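Local structure of putative nucleotide-diphospho-sugar transferase (Desulfovibrio desulfuricans subsp. desulfuricans, 3CGX) at residues A[34-42]-A[210-219]. The protein is a putative nucleotide-diphospho-sugar transferase with a GT-A-like fold, and so probably transfers sugars from activated nucleotide donors. Numbering follows the deposited sequence. Where two conformers were deposited one is given.
Sequences MLYRHFVQD and FRRSSTYALL
Asp42 OD2 accepts two bonds from one residue: Thr215 N reaches its syn lone pair at 2.8 Å, and Thr215 OG1 comes from above the carboxylate plane, 45° out of it, at 2.7 Å. Asp42 OD1 accepts a hydrogen bond from Ser214 OG at 2.6 Å, again on the syn side. With chi1 at 69°, Ser214 OG lies between its own backbone N and carbonyl carbon, a rotation that also presents it to the edge of the His38 imidazole, whose ND1 donates to it nearly in the ring plane (2.8 Å). Thus the hydroxyl accepts from the imidazole and donates to the carboxylate, linking the two, and a water links it to Gln41 NE2, while Gln41 OE1 bonds Trp72. Thr215 packs as a knob among Leu35, His38, Phe39 and Asp42, its CG2 3.6 Å from Phe39 CE1. Farther along, Leu35 CD2 meets Leu219 CD2 at 3.7 Å, beside Leu198 of helix 195-204. Segments 34-42 and 214-219 run roughly antiparallel (153°), packing helix 29-47, which lies between strands 5-11 and 53-58 in the chain, against helix 214-221, near the C-terminal end. Ser213 is the N-cap, its OG accepting from Tyr216 N. Because the carboxylate meets the first turn of that helix, the helix dipole and the three donors together would probably favour its ionised form.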
loop_
_atom_site.group_PDB
_atom_site.type_symbol
_atom_site.label_atom_id
_atom_site.label_comp_id
_atom_site.label_asym_id
_atom_site.label_seq_id
_atom_site.Cartn_x
_atom_site.Cartn_y
_atom_site.Cartn_z
HETATM N N MSE A 34 -15.269 -7.042 0.230
HETATM C CA MSE A 34 -15.079 -7.663 1.535
HETATM C C MSE A 34 -13.634 -8.140 1.649
HETATM O O MSE A 34 -12.975 -7.964 2.695
HETATM C CB MSE A 34 -16.050 -8.849 1.754
HETATM C CG MSE A 34 -15.867 -9.547 3.030
HETATM SE SE MSE A 34 -16.365 -8.396 4.570
HETATM C CE MSE A 34 -17.926 -7.464 3.783
ATOM N N LEU A 35 -13.130 -8.717 0.567
ATOM C CA LEU A 35 -11.722 -9.159 0.529
ATOM C C LEU A 35 -10.780 -7.983 0.765
ATOM O O LEU A 35 -9.856 -8.063 1.595
ATOM C CB LEU A 35 -11.376 -9.890 -0.761
ATOM C CG LEU A 35 -11.905 -11.299 -0.885
ATOM C CD1 LEU A 35 -11.992 -11.716 -2.366
ATOM C CD2 LEU A 35 -10.995 -12.294 -0.011
ATOM N N TYR A 36 -11.027 -6.891 0.050
ATOM C CA TYR A 36 -10.175 -5.698 0.165
ATOM C C TYR A 36 -10.282 -5.118 1.586
ATOM O O TYR A 36 -9.283 -4.727 2.198
ATOM C CB TYR A 36 -10.485 -4.661 -0.955
ATOM C CG TYR A 36 -9.703 -3.375 -0.725
ATOM C CD1 TYR A 36 -8.320 -3.342 -0.864
ATOM C CD2 TYR A 36 -10.356 -2.196 -0.332
ATOM C CE1 TYR A 36 -7.587 -2.166 -0.585
ATOM C CE2 TYR A 36 -9.642 -1.027 -0.082
ATOM C CZ TYR A 36 -8.263 -1.015 -0.187
ATOM O OH TYR A 36 -7.515 0.106 0.070
ATOM N N ARG A 37 -11.490 -5.133 2.139
ATOM C CA ARG A 37 -11.708 -4.671 3.524
ATOM C C ARG A 37 -10.772 -5.414 4.456
ATOM O O ARG A 37 -10.073 -4.811 5.304
ATOM C CB ARG A 37 -13.166 -4.845 3.901
ATOM C CG ARG A 37 -13.497 -4.545 5.339
ATOM C CD ARG A 37 -14.962 -4.890 5.646
ATOM N NE ARG A 37 -15.817 -3.869 5.091
ATOM C CZ ARG A 37 -16.187 -2.773 5.761
ATOM N NH1 ARG A 37 -15.807 -2.613 7.016
ATOM N NH2 ARG A 37 -16.970 -1.864 5.187
ATOM N N HIS A 38 -10.711 -6.728 4.264
ATOM C CA HIS A 38 -9.829 -7.567 5.078
ATOM C C HIS A 38 -8.336 -7.388 4.780
ATOM O O HIS A 38 -7.510 -7.559 5.715
ATOM C CB HIS A 38 -10.266 -9.031 4.998
ATOM C CG HIS A 38 -11.482 -9.282 5.828
ATOM N ND1 HIS A 38 -11.398 -9.555 7.178
ATOM C CD2 HIS A 38 -12.799 -9.134 5.549
ATOM C CE1 HIS A 38 -12.621 -9.654 7.674
ATOM N NE2 HIS A 38 -13.488 -9.397 6.710
ATOM N N PHE A 39 -7.992 -7.051 3.542
ATOM C CA PHE A 39 -6.586 -6.774 3.197
ATOM C C PHE A 39 -6.144 -5.644 4.119
ATOM O O PHE A 39 -5.076 -5.691 4.751
ATOM C CB PHE A 39 -6.395 -6.256 1.783
ATOM C CG PHE A 39 -6.566 -7.287 0.672
ATOM C CD1 PHE A 39 -7.084 -8.551 0.903
ATOM C CD2 PHE A 39 -6.320 -6.915 -0.638
ATOM C CE1 PHE A 39 -7.280 -9.431 -0.148
ATOM C CE2 PHE A 39 -6.524 -7.813 -1.706
ATOM C CZ PHE A 39 -7.034 -9.062 -1.428
ATOM N N VAL A 40 -6.992 -4.615 4.185
ATOM C CA VAL A 40 -6.652 -3.396 4.919
ATOM C C VAL A 40 -6.543 -3.650 6.427
ATOM O O VAL A 40 -5.565 -3.273 7.108
ATOM C CB VAL A 40 -7.619 -2.198 4.580
ATOM C CG1 VAL A 40 -7.380 -1.038 5.530
ATOM C CG2 VAL A 40 -7.452 -1.728 3.094
ATOM N N GLN A 41 -7.567 -4.293 6.963
ATOM C CA GLN A 41 -7.551 -4.691 8.377
ATOM C C GLN A 41 -6.340 -5.486 8.768
ATOM O O GLN A 41 -5.723 -5.232 9.792
ATOM C CB GLN A 41 -8.792 -5.509 8.738
ATOM C CG GLN A 41 -10.014 -4.667 8.746
ATOM C CD GLN A 41 -11.286 -5.462 8.917
ATOM O OE1 GLN A 41 -12.334 -4.968 8.559
ATOM N NE2 GLN A 41 -11.205 -6.714 9.455
ATOM N N ASP A 42 -6.008 -6.485 7.979
ATOM C CA ASP A 42 -4.869 -7.311 8.288
ATOM C C ASP A 42 -3.563 -6.538 8.239
ATOM O O ASP A 42 -2.710 -6.696 9.133
ATOM C CB ASP A 42 -4.756 -8.531 7.346
ATOM C CG ASP A 42 -5.889 -9.537 7.534
ATOM O OD1 ASP A 42 -6.596 -9.446 8.531
ATOM O OD2 ASP A 42 -6.075 -10.379 6.644
ATOM N N PHE A 210 0.687 -15.688 6.976
ATOM C CA PHE A 210 -0.511 -15.092 6.369
ATOM C C PHE A 210 -1.697 -16.057 6.483
ATOM O O PHE A 210 -2.872 -15.641 6.429
ATOM C CB PHE A 210 -0.266 -14.736 4.911
ATOM C CG PHE A 210 -1.406 -13.968 4.275
ATOM C CD1 PHE A 210 -1.748 -12.722 4.755
ATOM C CD2 PHE A 210 -2.119 -14.494 3.235
ATOM C CE1 PHE A 210 -2.758 -12.026 4.208
ATOM C CE2 PHE A 210 -3.179 -13.777 2.673
ATOM C CZ PHE A 210 -3.472 -12.559 3.151
ATOM N N ARG A 211 -1.381 -17.343 6.635
ATOM C CA ARG A 211 -2.423 -18.386 6.841
ATOM C C ARG A 211 -3.327 -18.122 8.064
ATOM O O ARG A 211 -4.490 -18.544 8.100
ATOM C CB ARG A 211 -1.803 -19.766 6.935
ATOM N N ARG A 212 -2.828 -17.367 9.040
ATOM C CA ARG A 212 -3.631 -17.047 10.243
ATOM C C ARG A 212 -4.408 -15.749 10.136
ATOM O O ARG A 212 -5.061 -15.352 11.089
ATOM C CB ARG A 212 -2.752 -16.958 11.479
ATOM C CG ARG A 212 -1.786 -18.096 11.557
ATOM C CD ARG A 212 -1.154 -18.139 12.923
ATOM N NE ARG A 212 -2.101 -18.707 13.866
ATOM C CZ ARG A 212 -2.068 -18.485 15.171
ATOM N NH1 ARG A 212 -1.163 -17.656 15.680
ATOM N NH2 ARG A 212 -2.959 -19.078 15.956
ATOM N N SER A 213 -4.344 -15.094 8.977
ATOM C CA SER A 213 -5.028 -13.829 8.776
ATOM C C SER A 213 -6.522 -13.988 8.494
ATOM O O SER A 213 -6.987 -15.053 8.090
ATOM C CB SER A 213 -4.382 -13.044 7.623
ATOM O OG SER A 213 -4.582 -13.667 6.351
ATOM N N SER A 214 -7.255 -12.899 8.717
ATOM C CA SER A 214 -8.692 -12.855 8.442
ATOM C C SER A 214 -8.900 -12.928 6.943
ATOM O O SER A 214 -9.834 -13.578 6.490
ATOM C CB SER A 214 -9.379 -11.639 9.035
ATOM O OG SER A 214 -8.997 -10.468 8.390
ATOM N N THR A 215 -8.014 -12.322 6.167
ATOM C CA THR A 215 -8.062 -12.455 4.717
ATOM C C THR A 215 -7.974 -13.927 4.312
ATOM O O THR A 215 -8.834 -14.428 3.553
ATOM C CB THR A 215 -6.959 -11.674 3.999
ATOM O OG1 THR A 215 -7.201 -10.303 4.207
ATOM C CG2 THR A 215 -6.961 -11.938 2.412
ATOM N N TYR A 216 -6.965 -14.637 4.827
ATOM C CA TYR A 216 -6.795 -16.037 4.428
ATOM C C TYR A 216 -8.006 -16.875 4.852
ATOM O O TYR A 216 -8.433 -17.819 4.107
ATOM C CB TYR A 216 -5.472 -16.633 4.943
ATOM C CG TYR A 216 -5.195 -18.007 4.356
ATOM C CD1 TYR A 216 -5.701 -19.128 4.960
ATOM C CD2 TYR A 216 -4.429 -18.178 3.188
ATOM C CE1 TYR A 216 -5.479 -20.366 4.455
ATOM C CE2 TYR A 216 -4.202 -19.440 2.683
ATOM C CZ TYR A 216 -4.733 -20.515 3.319
ATOM O OH TYR A 216 -4.522 -21.788 2.842
ATOM N N ALA A 217 -8.574 -16.580 6.022
ATOM C CA ALA A 217 -9.812 -17.283 6.434
ATOM C C ALA A 217 -10.920 -17.126 5.373
ATOM O O ALA A 217 -11.674 -18.080 5.075
ATOM C CB ALA A 217 -10.330 -16.800 7.835
ATOM N N LEU A 218 -11.099 -15.921 4.857
ATOM C CA LEU A 218 -12.010 -15.662 3.765
ATOM C C LEU A 218 -11.716 -16.441 2.498
ATOM O O LEU A 218 -12.584 -16.886 1.824
ATOM C CB LEU A 218 -11.956 -14.212 3.384
ATOM C CG LEU A 218 -13.134 -13.366 3.664
ATOM C CD1 LEU A 218 -14.390 -13.949 3.053
ATOM C CD2 LEU A 218 -13.167 -13.390 5.117
ATOM N N LEU A 219 -10.461 -16.531 2.164
ATOM C CA LEU A 219 -10.021 -17.276 0.972
ATOM C C LEU A 219 -10.355 -18.753 1.102
ATOM O O LEU A 219 -10.833 -19.368 0.164
ATOM C CB LEU A 219 -8.523 -17.103 0.691
ATOM C CG LEU A 219 -7.968 -15.675 0.490
ATOM C CD1 LEU A 219 -6.433 -15.662 0.344
ATOM C CD2 LEU A 219 -8.602 -15.008 -0.688
HETATM O O HOH W 1 -9.299 -8.335 10.856
#